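Local coordinates for protein p-nitrophenyl phosphatase (Pho2) (Archaeoglobus fulgidus, PDB 3QGM) that probably acts as a phosphatase of the haloacid dehalogenase (HAD) superfamily and binds a calcium ion through a cluster of aspartates, at residues G10-I15 with K42-S47; D206-G211 with E227-L232; F94-E99 with L121-N126; A76-A81 with I102-L107. One frame throughout, in Å; residues are numbered along the deposited sequence. Where two conformers were deposited one is given.

Interaction 1. Residues G10-I15 with K42-S47. With CA (calcium ion), chain E.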
loop_
_atom_site.group_PDB
_atom_site.type_symbol
_atom_site.label_atom_id
_atom_site.label_comp_id
_atom_site.label_asym_id
_atom_site.label_seq_id
_atom_site.Cartn_x
_atom_site.Cartn_y
_atom_site.Cartn_z
ATOM N N GLY A 10 -28.098 26.810 4.125
ATOM C CA GLY A 10 -26.667 26.598 4.369
ATOM C C GLY A 10 -25.876 25.940 3.258
ATOM O O GLY A 10 -26.423 25.303 2.358
ATOM N N TYR A 11 -24.563 26.090 3.361
ATOM C CA TYR A 11 -23.617 25.617 2.348
ATOM C C TYR A 11 -22.437 24.932 3.038
ATOM O O TYR A 11 -21.829 25.480 3.931
ATOM C CB TYR A 11 -23.139 26.793 1.496
ATOM C CG TYR A 11 -24.277 27.359 0.698
ATOM C CD1 TYR A 11 -24.553 26.886 -0.583
ATOM C CD2 TYR A 11 -25.130 28.297 1.241
ATOM C CE1 TYR A 11 -25.619 27.356 -1.300
ATOM C CE2 TYR A 11 -26.231 28.763 0.519
ATOM C CZ TYR A 11 -26.469 28.285 -0.747
ATOM O OH TYR A 11 -27.560 28.735 -1.489
ATOM N N ILE A 12 -22.162 23.713 2.623
ATOM C CA ILE A 12 -20.978 22.970 3.031
ATOM C C ILE A 12 -20.011 23.177 1.885
ATOM O O ILE A 12 -20.266 22.704 0.764
ATOM C CB ILE A 12 -21.273 21.488 3.223
ATOM C CG1 ILE A 12 -22.189 21.353 4.444
ATOM C CG2 ILE A 12 -19.936 20.702 3.406
ATOM C CD1 ILE A 12 -22.622 19.926 4.795
ATOM N N ILE A 13 -18.938 23.933 2.165
ATOM C CA ILE A 13 -18.010 24.393 1.115
ATOM C C ILE A 13 -16.627 23.753 1.245
ATOM O O ILE A 13 -15.936 23.860 2.249
ATOM C CB ILE A 13 -17.951 25.920 1.003
ATOM C CG1 ILE A 13 -19.367 26.495 0.799
ATOM C CG2 ILE A 13 -17.095 26.315 -0.179
ATOM C CD1 ILE A 13 -19.410 28.041 0.701
ATOM N N ASP A 14 -16.262 22.997 0.224
ATOM C CA ASP A 14 -14.857 22.527 0.062
ATOM C C ASP A 14 -13.948 23.769 -0.051
ATOM O O ASP A 14 -14.329 24.771 -0.679
ATOM C CB ASP A 14 -14.848 21.632 -1.176
ATOM C CG ASP A 14 -13.466 21.294 -1.732
ATOM O OD1 ASP A 14 -12.448 21.021 -1.031
ATOM O OD2 ASP A 14 -13.455 21.260 -2.975
ATOM N N ILE A 15 -12.780 23.722 0.593
ATOM C CA ILE A 15 -11.829 24.835 0.559
ATOM C C ILE A 15 -10.933 24.736 -0.691
ATOM O O ILE A 15 -10.980 25.616 -1.549
ATOM C CB ILE A 15 -10.954 24.855 1.809
ATOM C CG1 ILE A 15 -11.815 25.071 3.070
ATOM C CG2 ILE A 15 -9.857 25.953 1.733
ATOM C CD1 ILE A 15 -11.056 24.825 4.378
ATOM N N LYS A 42 -25.586 30.578 6.037
ATOM C CA LYS A 42 -24.672 29.958 6.959
ATOM C C LYS A 42 -23.740 29.087 6.120
ATOM O O LYS A 42 -24.151 28.531 5.094
ATOM C CB LYS A 42 -25.412 29.075 7.963
ATOM C CG LYS A 42 -26.479 29.773 8.817
ATOM C CD LYS A 42 -27.316 28.677 9.482
ATOM C CE LYS A 42 -27.898 29.053 10.861
ATOM N NZ LYS A 42 -27.245 28.304 11.969
ATOM N N ILE A 43 -22.497 28.970 6.563
ATOM C CA ILE A 43 -21.477 28.278 5.805
ATOM C C ILE A 43 -20.656 27.455 6.753
ATOM O O ILE A 43 -20.410 27.856 7.880
ATOM C CB ILE A 43 -20.551 29.291 5.056
ATOM C CG1 ILE A 43 -21.351 30.098 4.039
ATOM C CG2 ILE A 43 -19.413 28.569 4.332
ATOM C CD1 ILE A 43 -20.488 30.949 3.159
ATOM N N ILE A 44 -20.259 26.278 6.315
ATOM C CA ILE A 44 -19.230 25.546 6.996
ATOM C C ILE A 44 -18.248 25.063 5.940
ATOM O O ILE A 44 -18.635 24.484 4.907
ATOM C CB ILE A 44 -19.765 24.419 7.868
ATOM C CG1 ILE A 44 -18.611 23.735 8.626
ATOM C CG2 ILE A 44 -20.509 23.389 7.060
ATOM C CD1 ILE A 44 -19.067 22.981 9.908
ATOM N N PHE A 45 -16.980 25.347 6.188
ATOM C CA PHE A 45 -15.900 24.959 5.283
ATOM C C PHE A 45 -15.427 23.554 5.686
ATOM O O PHE A 45 -15.168 23.297 6.869
ATOM C CB PHE A 45 -14.767 25.968 5.368
ATOM C CG PHE A 45 -15.156 27.355 4.949
ATOM C CD1 PHE A 45 -15.456 28.320 5.899
ATOM C CD2 PHE A 45 -15.222 27.708 3.598
ATOM C CE1 PHE A 45 -15.851 29.612 5.519
ATOM C CE2 PHE A 45 -15.604 28.996 3.210
ATOM C CZ PHE A 45 -15.917 29.949 4.176
ATOM N N VAL A 46 -15.374 22.623 4.741
ATOM C CA VAL A 46 -15.062 21.230 5.092
ATOM C C VAL A 46 -13.880 20.775 4.262
ATOM O O VAL A 46 -13.910 20.907 3.050
ATOM C CB VAL A 46 -16.270 20.286 4.918
ATOM C CG1 VAL A 46 -15.867 18.816 5.128
ATOM C CG2 VAL A 46 -17.406 20.614 5.911
ATOM N N SER A 47 -12.834 20.257 4.906
ATOM C CA SER A 47 -11.630 19.849 4.201
ATOM C C SER A 47 -11.132 18.518 4.697
ATOM O O SER A 47 -11.203 18.237 5.874
ATOM C CB SER A 47 -10.505 20.854 4.441
ATOM O OG SER A 47 -9.283 20.336 3.991
HETATM CA CA CA E . -11.329 20.234 -3.284
HETATM O O HOH W 1 -9.435 19.892 -4.786
HETATM O O HOH W 2 -9.732 19.450 -1.753
HETATM O O HOH W 3 -12.268 18.341 -2.984
#
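Ile13 turns both its N and its O to strand 42-47: N donates to Ile44 O at 2.8 Å, and O accepts from Val46 N at 2.8 Å. With Tyr11 N on Lys42 O and Ile44 N on Tyr11 O, these bonds make the ladder of two neighbouring parallel strands in the central sheet of the HAD fold. The ladder delivers Asp14 to the strand's C-terminal end, a place consistent with the first aspartate of the HAD-type DxD pattern. With CG anti to the backbone N (chi1 166°), its carboxylate reaches forward and clasps calcium with both oxygens, OD2 at 2.4 Å and OD1 at 2.6 Å. Three waters, Asp16 O and Asp212 OD1 also bind the ion.

Branched aliphatic residues suit the strands, since each sheet face is buried under a helix. On the face toward helix 190-200, Ile12 lies side by side with Ile44, while its CG2 presses on Val46 CG2 at 3.6 Å. On the face toward helix 27-38, Ile13 CD1 meets Ile43 CG2 at 3.7 Å, and Ile43 CG2 in turn sits over the rim of one face of the Phe45 ring. Past the ladder Ile15 crosses Phe45 at nearly a right angle, CG1 being 3.8 Å from Phe45 CB, and its CD1 ends 4.0 Å from Ser47 CB.

Interaction 2. Residues D206-G211 with E227-L232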
loop_
_atom_site.group_PDB
_atom_site.type_symbol
_atom_site.label_atom_id
_atom_site.label_comp_id
_atom_site.label_asym_id
_atom_site.label_seq_id
_atom_site.Cartn_x
_atom_site.Cartn_y
_atom_site.Cartn_z
ATOM N N ASP A 206 -32.025 21.541 3.342
ATOM C CA ASP A 206 -31.752 22.969 3.331
ATOM C C ASP A 206 -30.272 23.275 3.152
ATOM O O ASP A 206 -29.837 24.392 3.432
ATOM C CB ASP A 206 -32.211 23.597 4.646
ATOM C CG ASP A 206 -33.689 23.693 4.752
ATOM O OD1 ASP A 206 -34.312 24.280 3.839
ATOM O OD2 ASP A 206 -34.225 23.182 5.755
ATOM N N VAL A 207 -29.496 22.306 2.682
ATOM C CA VAL A 207 -28.071 22.526 2.499
ATOM C C VAL A 207 -27.617 22.112 1.082
ATOM O O VAL A 207 -28.172 21.180 0.472
ATOM C CB VAL A 207 -27.275 21.788 3.601
ATOM C CG1 VAL A 207 -25.769 21.937 3.378
ATOM C CG2 VAL A 207 -27.639 22.301 4.995
ATOM N N ALA A 208 -26.656 22.858 0.532
ATOM C CA ALA A 208 -25.971 22.431 -0.695
ATOM C C ALA A 208 -24.487 22.215 -0.410
ATOM O O ALA A 208 -23.895 22.922 0.381
ATOM C CB ALA A 208 -26.178 23.431 -1.854
ATOM N N VAL A 209 -23.903 21.212 -1.052
ATOM C CA VAL A 209 -22.506 20.827 -0.849
ATOM C C VAL A 209 -21.752 21.266 -2.102
ATOM O O VAL A 209 -22.120 20.886 -3.215
ATOM C CB VAL A 209 -22.439 19.319 -0.600
ATOM C CG1 VAL A 209 -20.933 18.762 -0.588
ATOM C CG2 VAL A 209 -23.174 19.001 0.690
ATOM N N VAL A 210 -20.748 22.117 -1.932
ATOM C CA VAL A 210 -20.068 22.733 -3.064
ATOM C C VAL A 210 -18.646 22.257 -3.029
ATOM O O VAL A 210 -18.037 22.216 -1.934
ATOM C CB VAL A 210 -19.999 24.268 -2.932
ATOM C CG1 VAL A 210 -19.268 24.876 -4.155
ATOM C CG2 VAL A 210 -21.405 24.892 -2.786
ATOM N N GLY A 211 -18.117 21.938 -4.206
ATOM C CA GLY A 211 -16.781 21.447 -4.345
ATOM C C GLY A 211 -16.299 21.322 -5.765
ATOM O O GLY A 211 -17.021 21.632 -6.724
ATOM N N GLU A 227 -28.329 18.595 -1.972
ATOM C CA GLU A 227 -28.079 19.000 -3.355
ATOM C C GLU A 227 -26.617 19.346 -3.499
ATOM O O GLU A 227 -26.001 19.819 -2.555
ATOM C CB GLU A 227 -28.913 20.232 -3.747
ATOM C CG GLU A 227 -30.403 19.985 -3.819
ATOM C CD GLU A 227 -31.125 21.141 -4.503
ATOM O OE1 GLU A 227 -31.551 22.058 -3.791
ATOM O OE2 GLU A 227 -31.206 21.151 -5.749
ATOM N N THR A 228 -26.091 19.124 -4.690
ATOM C CA THR A 228 -24.677 19.211 -4.942
ATOM C C THR A 228 -24.418 20.222 -6.056
ATOM O O THR A 228 -25.184 20.324 -7.055
ATOM C CB THR A 228 -24.108 17.833 -5.392
ATOM O OG1 THR A 228 -24.882 17.363 -6.506
ATOM C CG2 THR A 228 -24.155 16.801 -4.235
ATOM N N VAL A 229 -23.334 20.967 -5.857
ATOM C CA VAL A 229 -22.868 21.998 -6.793
ATOM C C VAL A 229 -21.397 21.750 -7.104
ATOM O O VAL A 229 -20.555 21.706 -6.207
ATOM C CB VAL A 229 -22.946 23.432 -6.210
ATOM C CG1 VAL A 229 -22.335 24.395 -7.195
ATOM C CG2 VAL A 229 -24.424 23.862 -5.863
ATOM N N LEU A 230 -21.078 21.619 -8.376
ATOM C CA LEU A 230 -19.691 21.482 -8.781
ATOM C C LEU A 230 -19.210 22.804 -9.377
ATOM O O LEU A 230 -19.870 23.408 -10.241
ATOM C CB LEU A 230 -19.534 20.357 -9.816
ATOM C CG LEU A 230 -18.085 20.107 -10.267
ATOM C CD1 LEU A 230 -17.275 19.327 -9.207
ATOM C CD2 LEU A 230 -18.094 19.326 -11.567
ATOM N N VAL A 231 -18.050 23.252 -8.921
ATOM C CA VAL A 231 -17.420 24.422 -9.511
ATOM C C VAL A 231 -16.198 23.993 -10.274
ATOM O O VAL A 231 -15.630 22.929 -10.028
ATOM C CB VAL A 231 -17.049 25.528 -8.492
ATOM C CG1 VAL A 231 -18.317 26.129 -7.896
ATOM C CG2 VAL A 231 -16.070 24.999 -7.422
ATOM N N LEU A 232 -15.782 24.859 -11.182
ATOM C CA LEU A 232 -14.754 24.519 -12.155
ATOM C C LEU A 232 -13.445 25.319 -11.931
ATOM O O LEU A 232 -12.619 25.414 -12.827
ATOM C CB LEU A 232 -15.328 24.720 -13.573
ATOM C CG LEU A 232 -16.589 23.905 -13.910
ATOM C CD1 LEU A 232 -17.054 24.211 -15.320
ATOM C CD2 LEU A 232 -16.391 22.377 -13.732
HETATM O O HOH W 4 -30.497 20.090 -0.472
#
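Val210 and Val229 stand side by side and point the same way from adjacent parallel strands, Val210 CG2 lying 4.0 Å from Val229 CB. Val231, one step further along the same face, is turned about a right angle to Val210, and the two meet through their CG1 methyls at 4.1 Å. Ala208 precedes them there, a small residue whose CB sits 3.7 Å from Glu227 O. Beta-branched valines fit here because their two methyls fill the space beside an extended backbone.

Gly211 brings no side chain, and two neighbours lean on its carbonyl instead: Leu230 CD1 lies 3.4 Å from Gly211 O, and Val231 CG2 3.6 Å from the same oxygen. Gly211 O also accepts Val231 N at 2.9 Å, last rung of the ladder beginning with Val209 N on Glu227 O. At the other end water 4 bridges Val207 O and Glu227 N, while the Glu227 carboxylate turns to Lys8 in a salt bridge. The strands are the two beta elements of a beta-alpha-beta unit whose helix is 214-224.

Regular backbone hydrogen bonds and apolar methyls fix the strand end leading into Asp212, a calcium ligand; between the strands the contact is uncharged, Glu227 lying at its margin.

Interaction 3. Residues F94-E99 with L121-N126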
loop_
_atom_site.group_PDB
_atom_site.type_symbol
_atom_site.label_atom_id
_atom_site.label_comp_id
_atom_site.label_asym_id
_atom_site.label_seq_id
_atom_site.Cartn_x
_atom_site.Cartn_y
_atom_site.Cartn_z
ATOM N N PHE A 94 -2.521 5.563 18.700
ATOM C CA PHE A 94 -1.285 5.556 17.916
ATOM C C PHE A 94 -1.669 6.021 16.517
ATOM O O PHE A 94 -2.685 5.572 15.944
ATOM C CB PHE A 94 -0.654 4.175 17.886
ATOM C CG PHE A 94 0.441 4.049 16.865
ATOM C CD1 PHE A 94 1.711 4.489 17.146
ATOM C CD2 PHE A 94 0.168 3.575 15.609
ATOM C CE1 PHE A 94 2.709 4.406 16.209
ATOM C CE2 PHE A 94 1.146 3.508 14.649
ATOM C CZ PHE A 94 2.436 3.934 14.956
ATOM N N THR A 95 -0.912 6.975 16.008
ATOM C CA THR A 95 -1.146 7.537 14.685
ATOM C C THR A 95 0.076 7.455 13.749
ATOM O O THR A 95 1.217 7.511 14.207
ATOM C CB THR A 95 -1.617 8.964 14.784
ATOM O OG1 THR A 95 -1.993 9.405 13.494
ATOM C CG2 THR A 95 -0.468 9.886 15.373
ATOM N N THR A 96 -0.192 7.310 12.445
ATOM C CA THR A 96 0.836 7.358 11.414
ATOM C C THR A 96 1.035 8.809 10.937
ATOM O O THR A 96 1.899 9.085 10.114
ATOM C CB THR A 96 0.460 6.521 10.174
ATOM O OG1 THR A 96 -0.766 7.012 9.609
ATOM C CG2 THR A 96 0.282 5.046 10.517
ATOM N N GLY A 97 0.240 9.725 11.491
ATOM C CA GLY A 97 0.033 11.023 10.888
ATOM C C GLY A 97 1.043 12.061 11.299
ATOM O O GLY A 97 1.950 11.790 12.062
ATOM N N GLU A 98 0.902 13.243 10.721
ATOM C CA GLU A 98 1.847 14.342 10.938
ATOM C C GLU A 98 1.466 15.204 12.169
ATOM O O GLU A 98 0.484 14.917 12.870
ATOM C CB GLU A 98 1.877 15.221 9.693
ATOM C CG GLU A 98 2.425 14.512 8.449
ATOM C CD GLU A 98 2.836 15.469 7.381
ATOM O OE1 GLU A 98 2.747 16.690 7.628
ATOM O OE2 GLU A 98 3.214 15.002 6.283
ATOM N N GLU A 99 2.220 16.266 12.409
ATOM C CA GLU A 99 2.041 17.031 13.651
ATOM C C GLU A 99 0.667 17.653 13.853
ATOM O O GLU A 99 0.206 17.754 14.963
ATOM C CB GLU A 99 3.130 18.106 13.783
ATOM C CG GLU A 99 4.443 17.461 13.681
ATOM C CD GLU A 99 5.511 18.120 14.441
ATOM O OE1 GLU A 99 5.598 19.362 14.399
ATOM O OE2 GLU A 99 6.269 17.354 15.060
ATOM N N LEU A 121 -5.965 2.825 16.271
ATOM C CA LEU A 121 -5.055 3.138 15.210
ATOM C C LEU A 121 -5.664 4.259 14.376
ATOM O O LEU A 121 -6.757 4.115 13.861
ATOM C CB LEU A 121 -4.799 1.860 14.341
ATOM C CG LEU A 121 -4.067 2.032 13.000
ATOM C CD1 LEU A 121 -2.665 2.687 13.212
ATOM C CD2 LEU A 121 -4.016 0.625 12.197
ATOM N N VAL A 122 -4.939 5.362 14.233
ATOM C CA VAL A 122 -5.375 6.539 13.513
ATOM C C VAL A 122 -4.434 6.768 12.320
ATOM O O VAL A 122 -3.251 7.019 12.474
ATOM C CB VAL A 122 -5.411 7.771 14.453
ATOM C CG1 VAL A 122 -5.994 8.982 13.766
ATOM C CG2 VAL A 122 -6.226 7.426 15.703
ATOM N N VAL A 123 -4.962 6.572 11.123
ATOM C CA VAL A 123 -4.141 6.604 9.937
ATOM C C VAL A 123 -4.378 7.940 9.286
ATOM O O VAL A 123 -5.487 8.280 8.982
ATOM C CB VAL A 123 -4.527 5.440 8.996
ATOM C CG1 VAL A 123 -4.093 5.750 7.591
ATOM C CG2 VAL A 123 -3.914 4.105 9.498
ATOM N N GLY A 124 -3.337 8.732 9.157
ATOM C CA GLY A 124 -3.346 9.947 8.366
ATOM C C GLY A 124 -2.047 9.958 7.541
ATOM O O GLY A 124 -1.066 9.292 7.899
ATOM N N SER A 125 -2.058 10.713 6.444
ATOM C CA SER A 125 -0.893 10.868 5.613
ATOM C C SER A 125 0.303 11.384 6.382
ATOM O O SER A 125 0.133 12.164 7.330
ATOM C CB SER A 125 -1.180 11.839 4.485
ATOM O OG SER A 125 -0.197 11.670 3.507
ATOM N N ASN A 126 1.494 10.968 5.973
ATOM C CA ASN A 126 2.752 11.451 6.563
ATOM C C ASN A 126 3.888 11.510 5.539
ATOM O O ASN A 126 4.359 10.453 5.029
ATOM C CB ASN A 126 3.139 10.517 7.706
ATOM C CG ASN A 126 4.132 11.128 8.650
ATOM O OD1 ASN A 126 4.926 11.975 8.259
ATOM N ND2 ASN A 126 4.122 10.675 9.897
HETATM O O HOH W 5 -1.285 13.132 9.032
HETATM O O HOH W 6 1.163 14.127 4.252
#
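Phe94 pairs with Leu121 and Thr95 with Val122 in parallel register, Val122 N bonding to Phe94 O at 2.8 Å before both chains leave the sheet in loops. This sheet is separate from the one that carries the calcium site, consistent with the cap domain of NagD-like HAD phosphatases.

Threonines carry the polar part. Thr95 OG1, anti to its own N (chi1 -173°), donates to Val122 O at 2.9 Å from above the carbonyl plane and accepts Gly97 N, closing an ST turn. Val122 O also takes Thr96 N, so one buried carbonyl holds two donors and ties the strand end to the turn. One residue on, Thr96 OG1 donates to Gly124 O at 2.9 Å.

Asn126 suits its place because an amide can donate and accept at once. Its ND2 reaches Thr96 O at 2.7 Å almost within the amide plane, while OD1 takes Lys128 N. A leucine here would probably leave Thr96 O and Lys128 N without these mates and weaken the tie between the two loops. Glu98, at the N-cap of helix 99-107, crosses the amide obliquely, with its CG 3.6 Å from Asn126 OD1 and its OE2 bonded to Arg127 N.

On the sheet face toward helix 131-143 the contact is apolar: Leu121 CD1 meets the Phe94 ring in its plane, at the edge, 3.8 Å from CD2.

Interaction 4. Residues A76-A81 with I102-L107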
loop_
_atom_site.group_PDB
_atom_site.type_symbol
_atom_site.label_atom_id
_atom_site.label_comp_id
_atom_site.label_asym_id
_atom_site.label_seq_id
_atom_site.Cartn_x
_atom_site.Cartn_y
_atom_site.Cartn_z
ATOM N N ALA A 76 -10.452 17.341 8.587
ATOM C CA ALA A 76 -10.454 15.933 8.878
ATOM C C ALA A 76 -9.631 15.636 10.112
ATOM O O ALA A 76 -9.944 14.729 10.832
ATOM C CB ALA A 76 -9.925 15.106 7.637
ATOM N N THR A 77 -8.566 16.385 10.351
ATOM C CA THR A 77 -7.738 16.115 11.520
ATOM C C THR A 77 -8.579 16.326 12.794
ATOM O O THR A 77 -8.689 15.442 13.671
ATOM C CB THR A 77 -6.519 17.044 11.582
ATOM O OG1 THR A 77 -6.948 18.405 11.465
ATOM C CG2 THR A 77 -5.461 16.695 10.442
ATOM N N TYR A 78 -9.241 17.477 12.850
ATOM C CA TYR A 78 -10.141 17.772 14.010
ATOM C C TYR A 78 -11.340 16.797 14.060
ATOM O O TYR A 78 -11.742 16.327 15.150
ATOM C CB TYR A 78 -10.596 19.232 13.904
ATOM C CG TYR A 78 -11.710 19.689 14.806
ATOM C CD1 TYR A 78 -11.415 20.238 16.035
ATOM C CD2 TYR A 78 -13.061 19.600 14.424
ATOM C CE1 TYR A 78 -12.395 20.703 16.890
ATOM C CE2 TYR A 78 -14.107 20.051 15.312
ATOM C CZ TYR A 78 -13.728 20.602 16.541
ATOM O OH TYR A 78 -14.627 21.091 17.465
ATOM N N ALA A 79 -11.926 16.484 12.891
ATOM C CA ALA A 79 -13.147 15.708 12.884
ATOM C C ALA A 79 -12.770 14.354 13.460
ATOM O O ALA A 79 -13.516 13.776 14.263
ATOM C CB ALA A 79 -13.769 15.581 11.441
ATOM N N THR A 80 -11.588 13.861 13.077
ATOM C CA THR A 80 -11.203 12.506 13.417
ATOM C C THR A 80 -10.968 12.387 14.917
ATOM O O THR A 80 -11.420 11.412 15.552
ATOM C CB THR A 80 -9.928 12.078 12.650
ATOM O OG1 THR A 80 -10.234 11.986 11.249
ATOM C CG2 THR A 80 -9.397 10.744 13.199
ATOM N N ALA A 81 -10.271 13.396 15.467
ATOM C CA ALA A 81 -9.936 13.469 16.903
ATOM C C ALA A 81 -11.199 13.543 17.755
ATOM O O ALA A 81 -11.375 12.755 18.680
ATOM C CB ALA A 81 -8.988 14.684 17.207
ATOM N N ILE A 102 -1.635 14.952 15.202
ATOM C CA ILE A 102 -1.246 14.666 16.579
ATOM C C ILE A 102 -1.784 15.791 17.470
ATOM O O ILE A 102 -2.304 15.546 18.534
ATOM C CB ILE A 102 0.277 14.602 16.697
ATOM C CG1 ILE A 102 0.851 13.382 15.912
ATOM C CG2 ILE A 102 0.690 14.577 18.149
ATOM C CD1 ILE A 102 2.356 13.356 15.851
ATOM N N GLU A 103 -1.604 17.025 17.017
ATOM C CA GLU A 103 -2.107 18.195 17.737
ATOM C C GLU A 103 -3.595 18.062 18.031
ATOM O O GLU A 103 -4.009 18.314 19.166
ATOM C CB GLU A 103 -1.841 19.488 16.978
ATOM C CG GLU A 103 -2.055 20.739 17.813
ATOM C CD GLU A 103 -0.972 21.781 17.673
ATOM O OE1 GLU A 103 -0.442 22.023 16.574
ATOM O OE2 GLU A 103 -0.634 22.337 18.711
ATOM N N GLU A 104 -4.399 17.738 17.001
ATOM C CA GLU A 104 -5.849 17.692 17.174
ATOM C C GLU A 104 -6.204 16.516 18.055
ATOM O O GLU A 104 -7.106 16.574 18.876
ATOM C CB GLU A 104 -6.584 17.601 15.827
ATOM C CG GLU A 104 -6.484 18.878 14.971
ATOM C CD GLU A 104 -7.275 20.085 15.566
ATOM O OE1 GLU A 104 -8.068 19.878 16.500
ATOM O OE2 GLU A 104 -7.136 21.227 15.077
ATOM N N LEU A 105 -5.463 15.432 17.925
ATOM C CA LEU A 105 -5.659 14.311 18.830
ATOM C C LEU A 105 -5.451 14.720 20.294
ATOM O O LEU A 105 -6.251 14.380 21.140
ATOM C CB LEU A 105 -4.764 13.149 18.459
ATOM C CG LEU A 105 -5.102 12.378 17.177
ATOM C CD1 LEU A 105 -3.931 11.512 16.902
ATOM C CD2 LEU A 105 -6.438 11.521 17.255
ATOM N N ARG A 106 -4.355 15.417 20.586
ATOM C CA ARG A 106 -4.084 15.906 21.943
ATOM C C ARG A 106 -5.090 16.945 22.365
ATOM O O ARG A 106 -5.595 16.904 23.485
ATOM C CB ARG A 106 -2.673 16.478 22.090
ATOM C CG ARG A 106 -1.632 15.418 22.284
ATOM C CD ARG A 106 -0.559 15.759 23.390
ATOM N NE ARG A 106 0.432 14.673 23.526
ATOM C CZ ARG A 106 1.365 14.469 22.625
ATOM N NH1 ARG A 106 1.408 15.254 21.571
ATOM N NH2 ARG A 106 2.253 13.500 22.765
ATOM N N LEU A 107 -5.443 17.827 21.449
ATOM C CA LEU A 107 -6.439 18.858 21.771
ATOM C C LEU A 107 -7.804 18.287 22.128
ATOM O O LEU A 107 -8.529 18.877 22.896
ATOM C CB LEU A 107 -6.609 19.871 20.637
ATOM C CG LEU A 107 -5.496 20.873 20.383
ATOM C CD1 LEU A 107 -5.723 21.539 19.033
ATOM C CD2 LEU A 107 -5.426 21.957 21.483
#
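Ala81 and Leu105 supply the apolar part of this helix pair, Leu105 CD2 resting 4.1 Å from Ala81 CB. Ala81 CB also lies against the backbone of helix 99-107, 3.1 Å from Glu104 O, so a small alanine suits this close approach. Leu105 is long enough to go on past the helix to Val93 and Ile112.

The aliphatic part of Glu104 packs across Thr77 at about a right angle, CG being 3.6 Å from Thr77 OG1. That hydroxyl makes its hydrogen bond with Arg52 O.

Both helices pack on one face of the second, parallel alpha/beta sheet, the face bearing Thr95 and Val122, probably in the cap domain of a NagD-like HAD protein. Helix 76-87 leads from the calcium-bearing sheet into strand 92-95, and helix 99-107 is the crossover of the beta-alpha-beta unit 92-95, 99-107, 111-112; the segment axes are 8.3 Å apart and 35° from parallel.

Charge enters through the carboxylate of Glu104. A bend at chi2 (-69°) folds it back beside Tyr78, where OE1 sits in the ring plane at the edge, 3.4 Å from CD1, with the two planes nearly perpendicular. Its OE2 accepts Arg54 N, at the start of helix 54-63, and the Arg54 side chain makes a cation-pi contact with Tyr78. A glutamine in its place, without the charge, would probably be a weaker acceptor for Arg54 N and sit less firmly at the Tyr78 ring edge.

Within helix 76-87, Thr80 OG1 and Thr80 N reach Ala76 O from opposite faces of its carbonyl, at 2.8 and 2.9 Å.

Overall arrangement
Interactions 1 and 2 belong to one sheet: strands 10-14 and 207-211 are neighbours in it, joined by Ile12 O to Val210 N and Asp14 N to Val210 O, and both contacts point their C-terminal ends toward the calcium. Interactions 3 and 4 lie across the chain's centre from interaction 2 and share the sheet face where Thr95 packs on Ile102 and Leu105; interactions 1 and 4 meet at Ser47 and Ala76. All four are largely buried, though Lys42 and the outer side of helix 99-107 are exposed. Backbone ladders and branched aliphatics dominate interactions 1 and 2; interaction 3 relies more on threonine and asparagine side chains in loops, and interaction 4 joins its helices by packing, partly against backbone, its polar groups bonding to Arg52 and Arg54.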